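Local coordinates for protein polyporopepsin (Irpex lacteus, PDB 1WKR) that cleaves peptide bonds as a pepsin-like aspartic endopeptidase of broad specificity with milk-clotting activity, at residues G19-Y27 against L40-T51; L217-Y228 against L291-S300. All blocks are in the same frame, centred on the assembly; numbering follows the deposited sequence.

The two contacts belong to the bilobal pepsin fold and lie on opposite sides of the centre of the chain, their own centres 38 Å apart and their nearest atoms about 20 Å apart. Contact 1 joins a beta-hairpin turn to the long loop after strand 39-40, away from the catalytic residues. Contact 2 pairs strand 218-220 with strand 293-295 and ties in the helix that follows, much nearer the active site: the side chain of Leu219 is about 8 Å from that of the catalytic Asp212 and about 11 Å from that of Asp32. Leu217 and Leu219 also pack on the bound peptide inhibitor, consistent with contact 2 lining part of the substrate cleft.

Contact 1: G19-Y27 against L40-T51; sequences GVGSPATTY and LGADKSYVKTST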
loop_
_atom_site.group_PDB
_atom_site.type_symbol
_atom_site.label_atom_id
_atom_site.label_comp_id
_atom_site.label_asym_id
_atom_site.label_seq_id
_atom_site.Cartn_x
_atom_site.Cartn_y
_atom_site.Cartn_z
ATOM N N GLY A 19 8.442 0.171 17.429
ATOM C CA GLY A 19 8.541 0.560 18.854
ATOM C C GLY A 19 8.225 2.003 19.041
ATOM O O GLY A 19 8.592 2.870 18.225
ATOM N N VAL A 20 7.521 2.331 20.127
ATOM C CA VAL A 20 7.212 3.688 20.491
ATOM C C VAL A 20 7.510 3.860 21.979
ATOM O O VAL A 20 7.035 3.047 22.803
ATOM C CB VAL A 20 5.764 4.050 20.185
ATOM C CG1 VAL A 20 5.545 5.529 20.538
ATOM C CG2 VAL A 20 5.418 3.781 18.679
ATOM N N GLY A 21 8.292 4.869 22.263
ATOM C CA GLY A 21 8.660 5.227 23.696
ATOM C C GLY A 21 10.063 4.711 24.033
ATOM O O GLY A 21 10.740 4.031 23.310
ATOM N N SER A 22 10.364 5.048 25.270
ATOM C CA SER A 22 11.614 4.558 25.949
ATOM C C SER A 22 11.323 4.363 27.407
ATOM O O SER A 22 11.174 5.363 28.156
ATOM C CB SER A 22 12.714 5.584 25.792
ATOM O OG SER A 22 13.908 5.105 26.351
ATOM N N PRO A 23 11.196 3.139 27.821
ATOM C CA PRO A 23 11.403 1.893 27.084
ATOM C C PRO A 23 10.222 1.740 26.019
ATOM O O PRO A 23 9.130 2.225 26.230
ATOM C CB PRO A 23 11.281 0.800 28.134
ATOM C CG PRO A 23 10.512 1.381 29.126
ATOM C CD PRO A 23 10.865 2.852 29.248
ATOM N N ALA A 24 10.577 1.056 24.967
ATOM C CA ALA A 24 9.639 0.970 23.778
ATOM C C ALA A 24 8.583 -0.142 24.025
ATOM O O ALA A 24 8.891 -1.236 24.452
ATOM C CB ALA A 24 10.447 0.670 22.528
ATOM N N THR A 25 7.363 0.241 23.687
ATOM C CA THR A 25 6.289 -0.752 23.529
ATOM C C THR A 25 6.184 -1.014 22.024
ATOM O O THR A 25 6.246 -0.091 21.230
ATOM C CB THR A 25 4.961 -0.178 24.091
ATOM O OG1 THR A 25 5.114 -0.120 25.544
ATOM C CG2 THR A 25 3.771 -1.092 23.823
ATOM N N THR A 26 5.974 -2.274 21.649
ATOM C CA THR A 26 5.779 -2.612 20.258
ATOM C C THR A 26 4.349 -2.572 19.827
ATOM O O THR A 26 3.437 -3.096 20.502
ATOM C CB THR A 26 6.279 -4.033 20.054
ATOM O OG1 THR A 26 7.704 -4.055 20.291
ATOM C CG2 THR A 26 6.130 -4.460 18.553
ATOM N N TYR A 27 4.092 -1.946 18.661
ATOM C CA TYR A 27 2.792 -1.867 18.059
ATOM C C TYR A 27 2.924 -2.453 16.644
ATOM O O TYR A 27 3.952 -2.290 15.967
ATOM C CB TYR A 27 2.322 -0.414 17.940
ATOM C CG TYR A 27 2.234 0.265 19.307
ATOM C CD1 TYR A 27 3.377 0.790 19.897
ATOM C CD2 TYR A 27 1.035 0.347 19.982
ATOM C CE1 TYR A 27 3.339 1.404 21.137
ATOM C CE2 TYR A 27 0.967 0.991 21.288
ATOM C CZ TYR A 27 2.132 1.474 21.749
ATOM O OH TYR A 27 2.089 2.140 23.025
ATOM N N LEU A 40 -1.329 5.220 16.269
ATOM C CA LEU A 40 -1.578 3.983 17.007
ATOM C C LEU A 40 -2.800 4.203 17.932
ATOM O O LEU A 40 -3.321 5.317 18.041
ATOM C CB LEU A 40 -0.317 3.533 17.798
ATOM C CG LEU A 40 0.233 4.538 18.798
ATOM C CD1 LEU A 40 -0.509 4.510 20.173
ATOM C CD2 LEU A 40 1.711 4.213 19.029
ATOM N N GLY A 41 -3.247 3.123 18.556
ATOM C CA GLY A 41 -4.380 3.223 19.517
ATOM C C GLY A 41 -5.539 2.430 19.050
ATOM O O GLY A 41 -6.600 2.438 19.767
ATOM N N ALA A 42 -5.530 1.756 17.894
ATOM C CA ALA A 42 -6.650 0.895 17.484
ATOM C C ALA A 42 -6.732 -0.351 18.253
ATOM O O ALA A 42 -7.799 -1.093 18.175
ATOM C CB ALA A 42 -6.563 0.587 15.962
ATOM N N ASP A 43 -5.735 -0.752 18.968
ATOM C CA ASP A 43 -5.746 -2.023 19.798
ATOM C C ASP A 43 -5.063 -1.698 21.102
ATOM O O ASP A 43 -5.727 -1.173 22.048
ATOM C CB ASP A 43 -5.183 -3.150 19.052
ATOM C CG ASP A 43 -5.229 -4.464 19.836
ATOM O OD1 ASP A 43 -5.800 -4.457 20.925
ATOM O OD2 ASP A 43 -4.637 -5.487 19.378
ATOM N N LYS A 44 -3.769 -1.926 21.210
ATOM C CA LYS A 44 -3.024 -1.616 22.471
ATOM C C LYS A 44 -3.189 -0.150 22.796
ATOM O O LYS A 44 -3.088 0.770 21.967
ATOM C CB LYS A 44 -1.551 -1.851 22.227
ATOM C CG LYS A 44 -1.228 -3.318 21.969
ATOM C CD LYS A 44 0.301 -3.452 21.575
ATOM C CE LYS A 44 0.825 -4.813 21.411
ATOM N NZ LYS A 44 2.058 -5.099 21.986
ATOM N N SER A 45 -3.335 0.177 24.108
ATOM C CA SER A 45 -3.340 1.540 24.581
ATOM C C SER A 45 -1.907 2.128 24.362
ATOM O O SER A 45 -0.922 1.438 24.487
ATOM C CB SER A 45 -3.639 1.562 26.074
ATOM O OG SER A 45 -4.916 1.001 26.311
ATOM N N TYR A 46 -1.926 3.435 24.156
ATOM C CA TYR A 46 -0.656 4.188 24.062
ATOM C C TYR A 46 0.033 4.174 25.434
ATOM O O TYR A 46 -0.497 4.716 26.405
ATOM C CB TYR A 46 -0.934 5.609 23.657
ATOM C CG TYR A 46 0.253 6.527 23.495
ATOM C CD1 TYR A 46 1.480 6.069 23.026
ATOM C CD2 TYR A 46 0.114 7.887 23.770
ATOM C CE1 TYR A 46 2.553 6.939 22.864
ATOM C CE2 TYR A 46 1.175 8.748 23.599
ATOM C CZ TYR A 46 2.340 8.275 23.151
ATOM O OH TYR A 46 3.372 9.219 22.956
ATOM N N VAL A 47 1.217 3.607 25.482
ATOM C CA VAL A 47 2.031 3.569 26.742
ATOM C C VAL A 47 2.903 4.789 26.744
ATOM O O VAL A 47 3.841 4.944 25.878
ATOM C CB VAL A 47 2.816 2.321 26.774
ATOM C CG1 VAL A 47 3.661 2.314 28.083
ATOM C CG2 VAL A 47 1.840 1.095 26.773
ATOM N N LYS A 48 2.676 5.734 27.637
ATOM C CA LYS A 48 3.365 7.015 27.693
ATOM C C LYS A 48 4.602 6.888 28.546
ATOM O O LYS A 48 4.573 6.500 29.744
ATOM C CB LYS A 48 2.440 8.073 28.285
ATOM C CG LYS A 48 1.298 8.343 27.289
ATOM C CD LYS A 48 0.399 9.496 27.854
ATOM C CE LYS A 48 -0.764 9.793 26.879
ATOM N NZ LYS A 48 -1.607 10.899 27.454
ATOM N N THR A 49 5.763 7.190 27.980
ATOM C CA THR A 49 7.034 7.162 28.657
ATOM C C THR A 49 7.618 8.529 28.599
ATOM O O THR A 49 7.045 9.498 28.134
ATOM C CB THR A 49 7.997 6.159 27.976
ATOM O OG1 THR A 49 8.295 6.638 26.621
ATOM C CG2 THR A 49 7.389 4.784 27.880
ATOM N N SER A 50 8.913 8.638 29.080
ATOM C CA SER A 50 9.464 9.953 29.184
ATOM C C SER A 50 9.756 10.673 27.873
ATOM O O SER A 50 9.846 11.865 27.790
ATOM C CB SER A 50 10.849 9.893 29.912
ATOM O OG SER A 50 11.798 9.174 29.142
ATOM N N THR A 51 9.748 9.884 26.754
ATOM C CA THR A 51 9.980 10.486 25.438
ATOM C C THR A 51 8.621 10.977 24.790
ATOM O O THR A 51 8.683 11.589 23.733
ATOM C CB THR A 51 10.613 9.489 24.500
ATOM O OG1 THR A 51 9.956 8.250 24.505
ATOM C CG2 THR A 51 12.125 9.207 24.917
HETATM O O HOH W 1 4.355 3.653 23.528
HETATM O O HOH W 2 13.326 6.969 29.126
#
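Tyr27 lies with one ring face on Leu40 where a beta-hairpin of the pepsin fold, strands 14-20 and 25-32, packs against the end of strand 39-40 and the irregular loop after it. Leu40 CD2 sits almost on the ring normal, 3.7 Å from the centroid, a CH-pi contact, and the same methyl meets Val20 CG2 tip to tip. Leucine suits the place: CD2 sits between ring and Val20 while CD1 reaches the rim at Tyr27 CE2. Lys44 CB approaches the ring obliquely; the extended chain bends only at its last torsion, where NZ gives Thr26 O a hydrogen bond of 2.8 Å. At the tyrosine's far end, Val47 N donates to OH at 3.0 Å, nearly straight at 171°. The same hydroxyl gives its proton to a water that donates to Val20 O and Val47 O, bridging hairpin and loop. Val47 crosses Thr25 at about a right angle, CB 3.6 Å from Thr25 OG1.

In the turn, where a cis peptide precedes Pro23, Gly21 leaves room that a CB would take from Thr49 OG1. Placed between the backbone N and the carbonyl carbon (chi1 65°), that hydroxyl accepts from Ser22 N at 2.9 Å, N-H...O angle 170°.

Contact 2: L217-Y228 against L291-S300; sequences LTLIASDAFAKY and LIVGDLGSDS
Phe225 and Tyr228, one helical turn apart, lay their rings over strand 293-295. Asp295 CB stands over one face of Phe225, 3.8 Å from the centroid and offset toward the rim, while Val293 O lies at the ring edge, in plane. Val293 CG1 covers a face of Tyr228 at 3.9 Å from the centroid, and Leu291 CD1 comes in obliquely; the phenol OH bonds to Gln272. Both aromatic CG atoms are anti to the backbone N (chi1 -172° in Phe225), which swings the rings off the helix onto the strand.

Beneath them, strands 218-220 and 293-295 pair in parallel, with Thr218 and Ile220 using both N and O. Gly294 suits its position because a CB would clash with Leu219 CD2. As the helix begins, Ser222 N bonds to Ser298 O, and Ser222 OG, on a side chain short enough to reach from the first turn, donates to Asp295 OD1 (2.7 Å) on the syn lone pair. Gly297 N meets that oxygen on the anti side, well out of the carboxylate plane, closing an Asx turn.

The two oxygens of Asp223 match the N-H and O-H of Ser300: OD1 takes the backbone N at 2.8 Å, and OD2 takes OG at 2.6 Å. With alanine in place of Asp223, Ser300 N and OG would lose these acceptors, and the loop end would probably be freer to move from the helix. Since Asp299 OD1 is 4.3 Å from Asp223 OD1, these donors may offset some repulsion between the carboxylates; mainly neutral donors facing carboxylate acceptors hold the helix start to the loop, without a salt bridge.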
loop_
_atom_site.group_PDB
_atom_site.type_symbol
_atom_site.label_atom_id
_atom_site.label_comp_id
_atom_site.label_asym_id
_atom_site.label_seq_id
_atom_site.Cartn_x
_atom_site.Cartn_y
_atom_site.Cartn_z
ATOM N N LEU A 217 -6.855 -4.591 -3.017
ATOM C CA LEU A 217 -7.122 -4.986 -4.380
ATOM C C LEU A 217 -6.358 -4.109 -5.381
ATOM O O LEU A 217 -5.813 -3.069 -5.031
ATOM C CB LEU A 217 -8.652 -4.888 -4.642
ATOM C CG LEU A 217 -9.498 -5.811 -3.767
ATOM C CD1 LEU A 217 -10.953 -5.778 -4.237
ATOM C CD2 LEU A 217 -9.022 -7.279 -3.730
ATOM N N THR A 218 -6.304 -4.586 -6.621
ATOM C CA THR A 218 -5.832 -3.797 -7.723
ATOM C C THR A 218 -7.067 -3.127 -8.318
ATOM O O THR A 218 -7.890 -3.839 -9.001
ATOM C CB THR A 218 -5.054 -4.686 -8.681
ATOM O OG1 THR A 218 -3.895 -5.184 -7.977
ATOM C CG2 THR A 218 -4.545 -3.948 -9.920
ATOM N N LEU A 219 -7.316 -1.889 -7.972
ATOM C CA LEU A 219 -8.570 -1.234 -8.312
ATOM C C LEU A 219 -8.432 -0.405 -9.562
ATOM O O LEU A 219 -7.433 0.314 -9.767
ATOM C CB LEU A 219 -9.031 -0.321 -7.153
ATOM C CG LEU A 219 -9.340 -1.007 -5.822
ATOM C CD1 LEU A 219 -9.751 0.066 -4.782
ATOM C CD2 LEU A 219 -10.448 -2.038 -6.013
ATOM N N ILE A 220 -9.456 -0.478 -10.405
ATOM C CA ILE A 220 -9.479 0.291 -11.665
ATOM C C ILE A 220 -10.788 0.997 -11.837
ATOM O O ILE A 220 -11.830 0.553 -11.322
ATOM C CB ILE A 220 -9.138 -0.653 -12.891
ATOM C CG1 ILE A 220 -10.178 -1.797 -13.015
ATOM C CG2 ILE A 220 -7.735 -1.199 -12.711
ATOM C CD1 ILE A 220 -9.899 -2.721 -14.200
ATOM N N ALA A 221 -10.747 2.113 -12.538
ATOM C CA ALA A 221 -11.951 2.924 -12.767
ATOM C C ALA A 221 -13.117 2.086 -13.279
ATOM O O ALA A 221 -12.899 1.096 -13.954
ATOM C CB ALA A 221 -11.651 4.042 -13.774
ATOM N N SER A 222 -14.321 2.513 -12.958
ATOM C CA SER A 222 -15.502 1.664 -13.234
ATOM C C SER A 222 -15.690 1.284 -14.654
ATOM O O SER A 222 -16.107 0.164 -14.938
ATOM C CB SER A 222 -16.765 2.437 -12.706
ATOM O OG SER A 222 -16.627 2.742 -11.326
ATOM N N ASP A 223 -15.409 2.209 -15.592
ATOM C CA ASP A 223 -15.498 1.863 -16.982
ATOM C C ASP A 223 -14.475 0.849 -17.422
ATOM O O ASP A 223 -14.727 -0.039 -18.263
ATOM C CB ASP A 223 -15.416 3.158 -17.864
ATOM C CG ASP A 223 -14.291 4.098 -17.496
ATOM O OD1 ASP A 223 -14.038 4.415 -16.322
ATOM O OD2 ASP A 223 -13.564 4.598 -18.402
ATOM N N ALA A 224 -13.255 0.877 -16.816
ATOM C CA ALA A 224 -12.234 -0.130 -17.055
ATOM C C ALA A 224 -12.598 -1.453 -16.413
ATOM O O ALA A 224 -12.389 -2.515 -17.024
ATOM C CB ALA A 224 -10.927 0.393 -16.450
ATOM N N PHE A 225 -13.201 -1.420 -15.219
ATOM C CA PHE A 225 -13.674 -2.649 -14.578
ATOM C C PHE A 225 -14.711 -3.324 -15.399
ATOM O O PHE A 225 -14.708 -4.559 -15.554
ATOM C CB PHE A 225 -14.259 -2.283 -13.185
ATOM C CG PHE A 225 -14.610 -3.474 -12.362
ATOM C CD1 PHE A 225 -13.639 -4.285 -11.797
ATOM C CD2 PHE A 225 -15.969 -3.765 -12.151
ATOM C CE1 PHE A 225 -13.983 -5.349 -11.018
ATOM C CE2 PHE A 225 -16.277 -4.869 -11.364
ATOM C CZ PHE A 225 -15.303 -5.646 -10.760
ATOM N N ALA A 226 -15.655 -2.587 -16.048
ATOM C CA ALA A 226 -16.613 -3.233 -16.954
ATOM C C ALA A 226 -15.932 -3.883 -18.077
ATOM O O ALA A 226 -16.310 -4.991 -18.504
ATOM C CB ALA A 226 -17.595 -2.133 -17.439
ATOM N N LYS A 227 -14.899 -3.271 -18.665
ATOM C CA LYS A 227 -14.140 -3.894 -19.795
ATOM C C LYS A 227 -13.462 -5.172 -19.317
ATOM O O LYS A 227 -13.402 -6.180 -20.068
ATOM C CB LYS A 227 -13.089 -2.949 -20.348
ATOM C CG LYS A 227 -13.762 -1.777 -21.110
ATOM C CD LYS A 227 -12.639 -0.814 -21.647
ATOM C CE LYS A 227 -13.365 0.441 -22.160
ATOM N NZ LYS A 227 -12.332 1.400 -22.671
ATOM N N TYR A 228 -12.898 -5.152 -18.100
ATOM C CA TYR A 228 -12.215 -6.344 -17.560
ATOM C C TYR A 228 -13.205 -7.488 -17.302
ATOM O O TYR A 228 -12.897 -8.661 -17.602
ATOM C CB TYR A 228 -11.527 -5.916 -16.290
ATOM C CG TYR A 228 -10.793 -7.037 -15.577
ATOM C CD1 TYR A 228 -9.581 -7.517 -16.098
ATOM C CD2 TYR A 228 -11.307 -7.651 -14.442
ATOM C CE1 TYR A 228 -8.867 -8.543 -15.448
ATOM C CE2 TYR A 228 -10.594 -8.674 -13.805
ATOM C CZ TYR A 228 -9.413 -9.079 -14.281
ATOM O OH TYR A 228 -8.758 -10.105 -13.622
ATOM N N LEU A 291 -11.171 -13.089 -8.122
ATOM C CA LEU A 291 -10.230 -12.131 -8.691
ATOM C C LEU A 291 -9.944 -10.996 -7.774
ATOM O O LEU A 291 -10.824 -10.515 -7.023
ATOM C CB LEU A 291 -10.695 -11.628 -10.030
ATOM C CG LEU A 291 -11.099 -12.689 -11.065
ATOM C CD1 LEU A 291 -11.463 -12.058 -12.382
ATOM C CD2 LEU A 291 -9.976 -13.723 -11.211
ATOM N N ILE A 292 -8.704 -10.480 -7.845
ATOM C CA ILE A 292 -8.291 -9.345 -7.004
ATOM C C ILE A 292 -8.281 -8.025 -7.743
ATOM O O ILE A 292 -7.907 -7.022 -7.153
ATOM C CB ILE A 292 -6.977 -9.632 -6.215
ATOM C CG1 ILE A 292 -5.787 -10.059 -7.115
ATOM C CG2 ILE A 292 -7.254 -10.706 -5.173
ATOM C CD1 ILE A 292 -5.356 -8.997 -8.095
ATOM N N VAL A 293 -8.713 -8.019 -8.987
ATOM C CA VAL A 293 -8.989 -6.775 -9.719
ATOM C C VAL A 293 -10.359 -6.320 -9.346
ATOM O O VAL A 293 -11.338 -7.101 -9.514
ATOM C CB VAL A 293 -8.822 -6.975 -11.244
ATOM C CG1 VAL A 293 -9.223 -5.700 -11.985
ATOM C CG2 VAL A 293 -7.392 -7.360 -11.552
ATOM N N GLY A 294 -10.495 -5.126 -8.817
ATOM C CA GLY A 294 -11.768 -4.572 -8.347
ATOM C C GLY A 294 -12.111 -3.252 -8.901
ATOM O O GLY A 294 -11.293 -2.642 -9.619
ATOM N N ASP A 295 -13.282 -2.767 -8.567
ATOM C CA ASP A 295 -13.815 -1.512 -9.053
ATOM C C ASP A 295 -13.415 -0.417 -8.118
ATOM O O ASP A 295 -13.757 -0.450 -6.909
ATOM C CB ASP A 295 -15.349 -1.629 -9.170
ATOM C CG ASP A 295 -15.978 -0.522 -10.011
ATOM O OD1 ASP A 295 -15.479 0.597 -10.049
ATOM O OD2 ASP A 295 -16.988 -0.804 -10.747
ATOM N N LEU A 296 -12.717 0.625 -8.602
ATOM C CA LEU A 296 -12.386 1.790 -7.800
ATOM C C LEU A 296 -13.638 2.546 -7.297
ATOM O O LEU A 296 -13.539 3.257 -6.314
ATOM C CB LEU A 296 -11.505 2.709 -8.656
ATOM C CG LEU A 296 -10.985 3.985 -8.018
ATOM C CD1 LEU A 296 -10.153 3.713 -6.751
ATOM C CD2 LEU A 296 -10.181 4.775 -9.039
ATOM N N GLY A 297 -14.729 2.457 -8.058
ATOM C CA GLY A 297 -15.938 3.138 -7.611
ATOM C C GLY A 297 -16.083 4.512 -8.154
ATOM O O GLY A 297 -16.942 5.303 -7.658
ATOM N N SER A 298 -15.329 4.859 -9.170
ATOM C CA SER A 298 -15.365 6.137 -9.887
ATOM C C SER A 298 -14.955 5.914 -11.332
ATOM O O SER A 298 -14.154 4.989 -11.589
ATOM C CB SER A 298 -14.478 7.221 -9.209
ATOM O OG SER A 298 -13.187 6.732 -9.018
ATOM N N ASP A 299 -15.433 6.730 -12.262
ATOM C CA ASP A 299 -15.125 6.600 -13.641
ATOM C C ASP A 299 -13.770 7.234 -13.943
ATOM O O ASP A 299 -13.285 8.120 -13.215
ATOM C CB ASP A 299 -16.153 7.349 -14.492
ATOM C CG ASP A 299 -17.505 6.682 -14.442
ATOM O OD1 ASP A 299 -17.643 5.519 -14.180
ATOM O OD2 ASP A 299 -18.487 7.394 -14.806
ATOM N N SER A 300 -13.163 6.786 -15.024
ATOM C CA SER A 300 -11.895 7.395 -15.470
ATOM C C SER A 300 -12.075 8.842 -15.859
ATOM O O SER A 300 -13.192 9.264 -16.191
ATOM C CB SER A 300 -11.343 6.565 -16.675
ATOM O OG SER A 300 -12.168 6.698 -17.793
HETATM O O HOH W 3 -17.995 -0.894 -13.309
#